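Local coordinates for uncharacterized protein AsqI (Emericella nidulans, PDB 5YY3), which catalyses the zinc-dependent ring contraction of 4'-methoxycyclopenin to 4'-methoxyviridicatin, with loss of methyl isocyanate, in the biosynthesis of aspoquinolone mycotoxins, at residues Thr490-Ile495 with Met602-Asn607; Phe553-Pro558 with Phe593-Asp598. All coordinates share one frame; numbering follows the deposited sequence.

Both contacts fall within the hemocyanin Ig-like region of this tyrosinase-family enzyme, and their centres lie about 15 Å apart. Along the chain the order is 490-495, 553-558, 593-598, 602-607, so interaction 2 is nested inside the loop that interaction 1 closes. The long loop between strand 571-580 and helix 611-614 supplies the second segment of each: its later part packs on strand 487-497, its earlier part meets the loop that precedes strand 571-580, next to helix 180-193 with zinc ligands His-186 and His-190. A salt bridge from Arg-492 to Asp-598 joins the two directly, and Met-602 packs on the Tyr-596 carbonyl. Through them this loop reaches from the sheet (interaction 1) to the zinc-ligand helices (interaction 2).

Interaction 1: Thr490-Ile495 with Met602-Asn607; sequences TLRLFI and MGYPFN
Phe-494 lays one face of its ring against Phe-606 and turns its far end to the backbone of Gly-603 and Tyr-604. The Phe-606 ring arrives edge first, CD2 and CE2 leading, in a T-shaped pair with centroids 4.9 Å apart and planes at 72°; its CE2 lies 3.6 Å from Phe-494 CG. At the rim, Phe-494 CE1 is 3.3 Å from Tyr-604 O, which lies near the ring plane, where the slightly positive C-H edge suits a carbonyl oxygen. A flat aromatic thus serves apolar and polar partners at once. The Tyr-604 to Pro-605 peptide is cis, and the bond from Phe-606 N to Gly-603 O (2.9 Å) closes a type VIa beta turn; Gly-603, with phi at 83°, takes a shape a CB would hinder.

Arg-492 runs extended from CG to NE, with Thr-490 CG2 on one guanidinium face and Tyr-604 CD2 on the other, the guanidinium and tyrosine planes 77° apart. Pro-605 CB lies over the Tyr-604 ring centre. Water 1 bridges the segments, accepting from Arg-492 NH1 at 2.8 Å and donating to Tyr-604 O at 2.6 Å. The buried charge is matched by salt bridges to Asp-598 and Asp-582.

Strand 487-497 is paired with strands 508-517 and 571-580; the loop covers the sheet face bearing Arg-492 and Phe-494, while Leu-493 faces the other way, onto Trp-469 of strand 461-475.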
loop_
_atom_site.group_PDB
_atom_site.type_symbol
_atom_site.label_atom_id
_atom_site.label_comp_id
_atom_site.label_asym_id
_atom_site.label_seq_id
_atom_site.Cartn_x
_atom_site.Cartn_y
_atom_site.Cartn_z
ATOM N N THR A 490 27.915 38.780 0.205
ATOM C CA THR A 490 26.646 38.166 -0.155
ATOM C C THR A 490 26.507 36.818 0.548
ATOM O O THR A 490 27.430 35.994 0.527
ATOM C CB THR A 490 26.513 37.982 -1.684
ATOM O OG1 THR A 490 26.515 39.262 -2.324
ATOM C CG2 THR A 490 25.207 37.243 -2.046
ATOM N N LEU A 491 25.361 36.624 1.203
ATOM C CA LEU A 491 25.048 35.372 1.893
ATOM C C LEU A 491 24.194 34.511 0.976
ATOM O O LEU A 491 23.162 34.967 0.475
ATOM C CB LEU A 491 24.313 35.633 3.209
ATOM C CG LEU A 491 25.077 36.353 4.315
ATOM C CD1 LEU A 491 24.183 36.520 5.508
ATOM C CD2 LEU A 491 26.331 35.580 4.691
ATOM N N ARG A 492 24.629 33.273 0.754
ATOM C CA ARG A 492 23.912 32.363 -0.127
ATOM C C ARG A 492 23.404 31.149 0.638
ATOM O O ARG A 492 24.199 30.355 1.157
ATOM C CB ARG A 492 24.813 31.922 -1.282
ATOM C CG ARG A 492 25.440 33.076 -2.020
ATOM C CD ARG A 492 26.486 32.592 -2.986
ATOM N NE ARG A 492 27.037 33.709 -3.733
ATOM C CZ ARG A 492 26.568 34.127 -4.897
ATOM N NH1 ARG A 492 25.544 33.500 -5.458
ATOM N NH2 ARG A 492 27.130 35.166 -5.498
ATOM N N LEU A 493 22.086 31.008 0.696
ATOM C CA LEU A 493 21.456 29.947 1.479
ATOM C C LEU A 493 20.849 28.831 0.616
ATOM O O LEU A 493 20.045 29.091 -0.293
ATOM C CB LEU A 493 20.366 30.533 2.379
ATOM C CG LEU A 493 19.474 29.521 3.105
ATOM C CD1 LEU A 493 20.201 28.846 4.232
ATOM C CD2 LEU A 493 18.193 30.167 3.593
ATOM N N PHE A 494 21.241 27.596 0.931
ATOM C CA PHE A 494 20.727 26.391 0.299
ATOM C C PHE A 494 20.258 25.385 1.357
ATOM O O PHE A 494 20.777 25.362 2.487
ATOM C CB PHE A 494 21.800 25.733 -0.575
ATOM C CG PHE A 494 22.170 26.512 -1.819
ATOM C CD1 PHE A 494 23.059 27.580 -1.752
ATOM C CD2 PHE A 494 21.676 26.129 -3.068
ATOM C CE1 PHE A 494 23.422 28.283 -2.896
ATOM C CE2 PHE A 494 22.035 26.819 -4.222
ATOM C CZ PHE A 494 22.913 27.903 -4.141
ATOM N N ILE A 495 19.282 24.552 0.996
ATOM C CA ILE A 495 18.920 23.398 1.815
ATOM C C ILE A 495 18.929 22.125 0.982
ATOM O O ILE A 495 18.869 22.161 -0.247
ATOM C CB ILE A 495 17.530 23.547 2.474
ATOM C CG1 ILE A 495 16.415 23.524 1.407
ATOM C CG2 ILE A 495 17.492 24.798 3.390
ATOM C CD1 ILE A 495 15.003 23.661 1.983
ATOM N N MET A 602 24.398 31.161 -11.710
ATOM C CA MET A 602 23.215 30.799 -10.941
ATOM C C MET A 602 23.417 29.486 -10.174
ATOM O O MET A 602 23.960 28.516 -10.688
ATOM C CB MET A 602 21.994 30.703 -11.853
ATOM C CG MET A 602 21.467 32.058 -12.366
ATOM S SD MET A 602 20.761 33.269 -11.188
ATOM C CE MET A 602 20.193 32.303 -9.768
ATOM N N GLY A 603 23.022 29.478 -8.912
ATOM C CA GLY A 603 23.153 28.287 -8.094
ATOM C C GLY A 603 24.511 28.066 -7.475
ATOM O O GLY A 603 24.746 27.018 -6.873
ATOM N N TYR A 604 25.399 29.049 -7.610
ATOM C CA TYR A 604 26.711 29.005 -6.962
ATOM C C TYR A 604 26.558 28.821 -5.461
ATOM O O TYR A 604 25.745 29.504 -4.837
ATOM C CB TYR A 604 27.489 30.286 -7.247
ATOM C CG TYR A 604 28.890 30.291 -6.682
ATOM C CD1 TYR A 604 29.945 29.738 -7.402
ATOM C CD2 TYR A 604 29.160 30.843 -5.433
ATOM C CE1 TYR A 604 31.233 29.730 -6.898
ATOM C CE2 TYR A 604 30.456 30.836 -4.917
ATOM C CZ TYR A 604 31.488 30.279 -5.664
ATOM O OH TYR A 604 32.784 30.274 -5.179
ATOM N N PRO A 605 27.373 27.950 -4.857
ATOM C CA PRO A 605 28.523 27.219 -5.401
ATOM C C PRO A 605 28.231 25.777 -5.812
ATOM O O PRO A 605 29.157 24.993 -6.033
ATOM C CB PRO A 605 29.500 27.237 -4.230
ATOM C CG PRO A 605 28.589 27.096 -3.026
ATOM C CD PRO A 605 27.289 27.802 -3.389
ATOM N N PHE A 606 26.958 25.423 -5.908
ATOM C CA PHE A 606 26.608 24.046 -6.227
ATOM C C PHE A 606 26.439 23.791 -7.720
ATOM O O PHE A 606 25.997 22.724 -8.104
ATOM C CB PHE A 606 25.331 23.642 -5.491
ATOM C CG PHE A 606 25.505 23.570 -3.995
ATOM C CD1 PHE A 606 26.241 22.544 -3.426
ATOM C CD2 PHE A 606 24.944 24.533 -3.169
ATOM C CE1 PHE A 606 26.394 22.466 -2.074
ATOM C CE2 PHE A 606 25.105 24.466 -1.808
ATOM C CZ PHE A 606 25.824 23.428 -1.259
ATOM N N ASN A 607 26.812 24.764 -8.550
ATOM C CA ASN A 607 26.584 24.685 -9.989
ATOM C C ASN A 607 27.761 24.060 -10.736
ATOM O O ASN A 607 27.638 23.705 -11.908
ATOM C CB ASN A 607 26.277 26.072 -10.548
ATOM C CG ASN A 607 27.405 27.060 -10.305
ATOM O OD1 ASN A 607 28.165 26.924 -9.344
ATOM N ND2 ASN A 607 27.519 28.063 -11.176
HETATM O O HOH W 1 23.897 31.269 -5.080
#

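Interaction 2: Phe553-Pro558 with Phe593-Asp598; sequences FRHGWP and FHHYHD
Phe-553 and His-595 lie ring on ring in an offset stack, centroids 3.8 Å apart and planes only 7° from parallel. His-595 ND1 sits over the centre of the phenyl face, 3.4 Å from Phe-553 CG, and its CE1 reaches Phe-553 CB. The same face receives His-595 CB, a CH-pi contact 3.8 Å from the ring centroid. Imidazole suits this place because it stacks flat while keeping polar atoms at its rim: in the ring plane His-595 NE2 meets water 2 at 2.7 Å, and that water accepts from Phe-553 N.

Tyr-596 takes the edge of Phe-553 on its own face, an offset edge-to-face pair with planes at 72°. His-555 completes the aromatic cluster, its CD2 lying 3.8 Å from Tyr-596 CE2 and its CE1 3.8 Å from His-595 CD2.

A type I turn from Phe-553 to Gly-556 is closed by Gly-556 N to Phe-553 O (2.8 Å). Gly-556 CA packs on the phenyl face opposite His-595, leaving no room for a side chain. With chi1 at 56°, His-555 has CG between its backbone N and carbonyl carbon, which turns the centre of the imidazole face to the edge of Phe-553 at CE1. A second type I turn, Phe-593 to Tyr-596, closed by a weak bond, presents the partner rings.

Farther out, His-555 touches Val-192 of helix 180-193, its side chain about 8 Å from those of zinc ligands His-186 and His-190, while Tyr-596 rests on Val-213 and Val-217 of helix 210-231. Between them the loops pack on both helices, the second carrying zinc ligand His-218.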
loop_
_atom_site.group_PDB
_atom_site.type_symbol
_atom_site.label_atom_id
_atom_site.label_comp_id
_atom_site.label_asym_id
_atom_site.label_seq_id
_atom_site.Cartn_x
_atom_site.Cartn_y
_atom_site.Cartn_z
ATOM N N PHE A 553 8.470 39.408 -9.432
ATOM C CA PHE A 553 9.110 38.142 -9.777
ATOM C C PHE A 553 8.048 37.075 -10.058
ATOM O O PHE A 553 8.043 35.999 -9.450
ATOM C CB PHE A 553 10.093 37.728 -8.665
ATOM C CG PHE A 553 11.150 36.745 -9.121
ATOM C CD1 PHE A 553 11.266 36.408 -10.465
ATOM C CD2 PHE A 553 12.102 36.254 -8.233
ATOM C CE1 PHE A 553 12.240 35.538 -10.894
ATOM C CE2 PHE A 553 13.104 35.392 -8.665
ATOM C CZ PHE A 553 13.167 35.037 -10.005
ATOM N N ARG A 554 7.142 37.390 -10.986
ATOM C CA ARG A 554 6.016 36.513 -11.282
ATOM C C ARG A 554 6.496 35.119 -11.668
ATOM O O ARG A 554 5.853 34.124 -11.343
ATOM C CB ARG A 554 5.145 37.105 -12.390
ATOM C CG ARG A 554 3.877 36.305 -12.704
ATOM C CD ARG A 554 3.110 36.909 -13.878
ATOM N NE ARG A 554 2.142 35.994 -14.462
ATOM C CZ ARG A 554 1.315 36.324 -15.451
ATOM N NH1 ARG A 554 1.360 37.547 -15.968
ATOM N NH2 ARG A 554 0.441 35.440 -15.923
ATOM N N HIS A 555 7.638 35.056 -12.348
ATOM C CA HIS A 555 8.211 33.783 -12.796
ATOM C C HIS A 555 9.218 33.196 -11.798
ATOM O O HIS A 555 9.973 32.287 -12.133
ATOM C CB HIS A 555 8.882 33.952 -14.151
ATOM C CG HIS A 555 9.931 35.025 -14.181
ATOM N ND1 HIS A 555 9.669 36.329 -13.811
ATOM C CD2 HIS A 555 11.234 34.988 -14.535
ATOM C CE1 HIS A 555 10.769 37.047 -13.941
ATOM N NE2 HIS A 555 11.734 36.260 -14.380
ATOM N N GLY A 556 9.223 33.708 -10.572
ATOM C CA GLY A 556 9.995 33.089 -9.508
ATOM C C GLY A 556 9.318 31.849 -8.908
ATOM O O GLY A 556 8.279 31.375 -9.390
ATOM N N TRP A 557 9.912 31.313 -7.852
ATOM C CA TRP A 557 9.370 30.129 -7.202
ATOM C C TRP A 557 8.209 30.489 -6.256
ATOM O O TRP A 557 8.316 31.421 -5.471
ATOM C CB TRP A 557 10.470 29.396 -6.434
ATOM C CG TRP A 557 10.033 28.024 -6.124
ATOM C CD1 TRP A 557 9.677 27.524 -4.900
ATOM C CD2 TRP A 557 9.825 26.978 -7.068
ATOM N NE1 TRP A 557 9.300 26.209 -5.025
ATOM C CE2 TRP A 557 9.372 25.848 -6.353
ATOM C CE3 TRP A 557 9.990 26.874 -8.460
ATOM C CZ2 TRP A 557 9.061 24.631 -6.977
ATOM C CZ3 TRP A 557 9.708 25.663 -9.079
ATOM C CH2 TRP A 557 9.242 24.559 -8.336
ATOM N N PRO A 558 7.083 29.763 -6.353
ATOM C CA PRO A 558 5.927 30.093 -5.499
ATOM C C PRO A 558 6.263 30.044 -3.987
ATOM O O PRO A 558 6.912 29.098 -3.530
ATOM C CB PRO A 558 4.898 29.014 -5.875
ATOM C CG PRO A 558 5.311 28.544 -7.245
ATOM C CD PRO A 558 6.800 28.652 -7.284
ATOM N N PHE A 593 14.763 40.581 -17.280
ATOM C CA PHE A 593 15.852 39.642 -17.000
ATOM C C PHE A 593 16.656 39.958 -15.722
ATOM O O PHE A 593 17.668 39.314 -15.441
ATOM C CB PHE A 593 16.814 39.600 -18.187
ATOM C CG PHE A 593 16.227 38.999 -19.439
ATOM C CD1 PHE A 593 16.049 37.626 -19.553
ATOM C CD2 PHE A 593 15.894 39.806 -20.522
ATOM C CE1 PHE A 593 15.528 37.073 -20.713
ATOM C CE2 PHE A 593 15.377 39.258 -21.693
ATOM C CZ PHE A 593 15.194 37.893 -21.789
ATOM N N HIS A 594 16.200 40.936 -14.952
ATOM C CA HIS A 594 16.942 41.436 -13.795
ATOM C C HIS A 594 17.037 40.489 -12.583
ATOM O O HIS A 594 17.739 40.795 -11.612
ATOM C CB HIS A 594 16.323 42.762 -13.336
ATOM C CG HIS A 594 14.826 42.764 -13.332
ATOM N ND1 HIS A 594 14.075 42.531 -14.467
ATOM C CD2 HIS A 594 13.938 42.980 -12.332
ATOM C CE1 HIS A 594 12.792 42.597 -14.164
ATOM N NE2 HIS A 594 12.679 42.872 -12.877
ATOM N N HIS A 595 16.340 39.354 -12.628
ATOM C CA HIS A 595 16.320 38.424 -11.496
ATOM C C HIS A 595 17.394 37.349 -11.548
ATOM O O HIS A 595 17.595 36.612 -10.589
ATOM C CB HIS A 595 14.964 37.740 -11.401
ATOM C CG HIS A 595 13.844 38.677 -11.099
ATOM N ND1 HIS A 595 13.514 39.044 -9.812
ATOM C CD2 HIS A 595 12.978 39.325 -11.914
ATOM C CE1 HIS A 595 12.491 39.883 -9.850
ATOM N NE2 HIS A 595 12.146 40.068 -11.115
ATOM N N TYR A 596 18.077 37.242 -12.672
ATOM C CA TYR A 596 18.962 36.109 -12.868
ATOM C C TYR A 596 20.408 36.597 -13.044
ATOM O O TYR A 596 21.233 35.942 -13.687
ATOM C CB TYR A 596 18.470 35.270 -14.066
ATOM C CG TYR A 596 17.168 34.496 -13.798
ATOM C CD1 TYR A 596 17.029 33.696 -12.661
ATOM C CD2 TYR A 596 16.086 34.569 -14.681
ATOM C CE1 TYR A 596 15.841 32.977 -12.403
ATOM C CE2 TYR A 596 14.896 33.860 -14.437
ATOM C CZ TYR A 596 14.781 33.065 -13.293
ATOM O OH TYR A 596 13.619 32.354 -13.034
ATOM N N HIS A 597 20.703 37.742 -12.430
ATOM C CA HIS A 597 22.014 38.381 -12.528
ATOM C C HIS A 597 22.947 38.084 -11.346
ATOM O O HIS A 597 22.808 38.661 -10.271
ATOM C CB HIS A 597 21.843 39.892 -12.658
ATOM C CG HIS A 597 23.086 40.663 -12.338
ATOM N ND1 HIS A 597 24.265 40.498 -13.039
ATOM C CD2 HIS A 597 23.337 41.591 -11.388
ATOM C CE1 HIS A 597 25.187 41.298 -12.531
ATOM N NE2 HIS A 597 24.652 41.974 -11.531
ATOM N N ASP A 598 23.918 37.204 -11.563
ATOM C CA ASP A 598 24.841 36.821 -10.507
ATOM C C ASP A 598 26.258 36.668 -11.032
ATOM O O ASP A 598 26.524 35.813 -11.873
ATOM C CB ASP A 598 24.388 35.512 -9.853
ATOM C CG ASP A 598 25.153 35.189 -8.572
ATOM O OD1 ASP A 598 26.374 35.473 -8.483
ATOM O OD2 ASP A 598 24.514 34.645 -7.646
HETATM O O HOH W 2 9.743 41.163 -11.516
#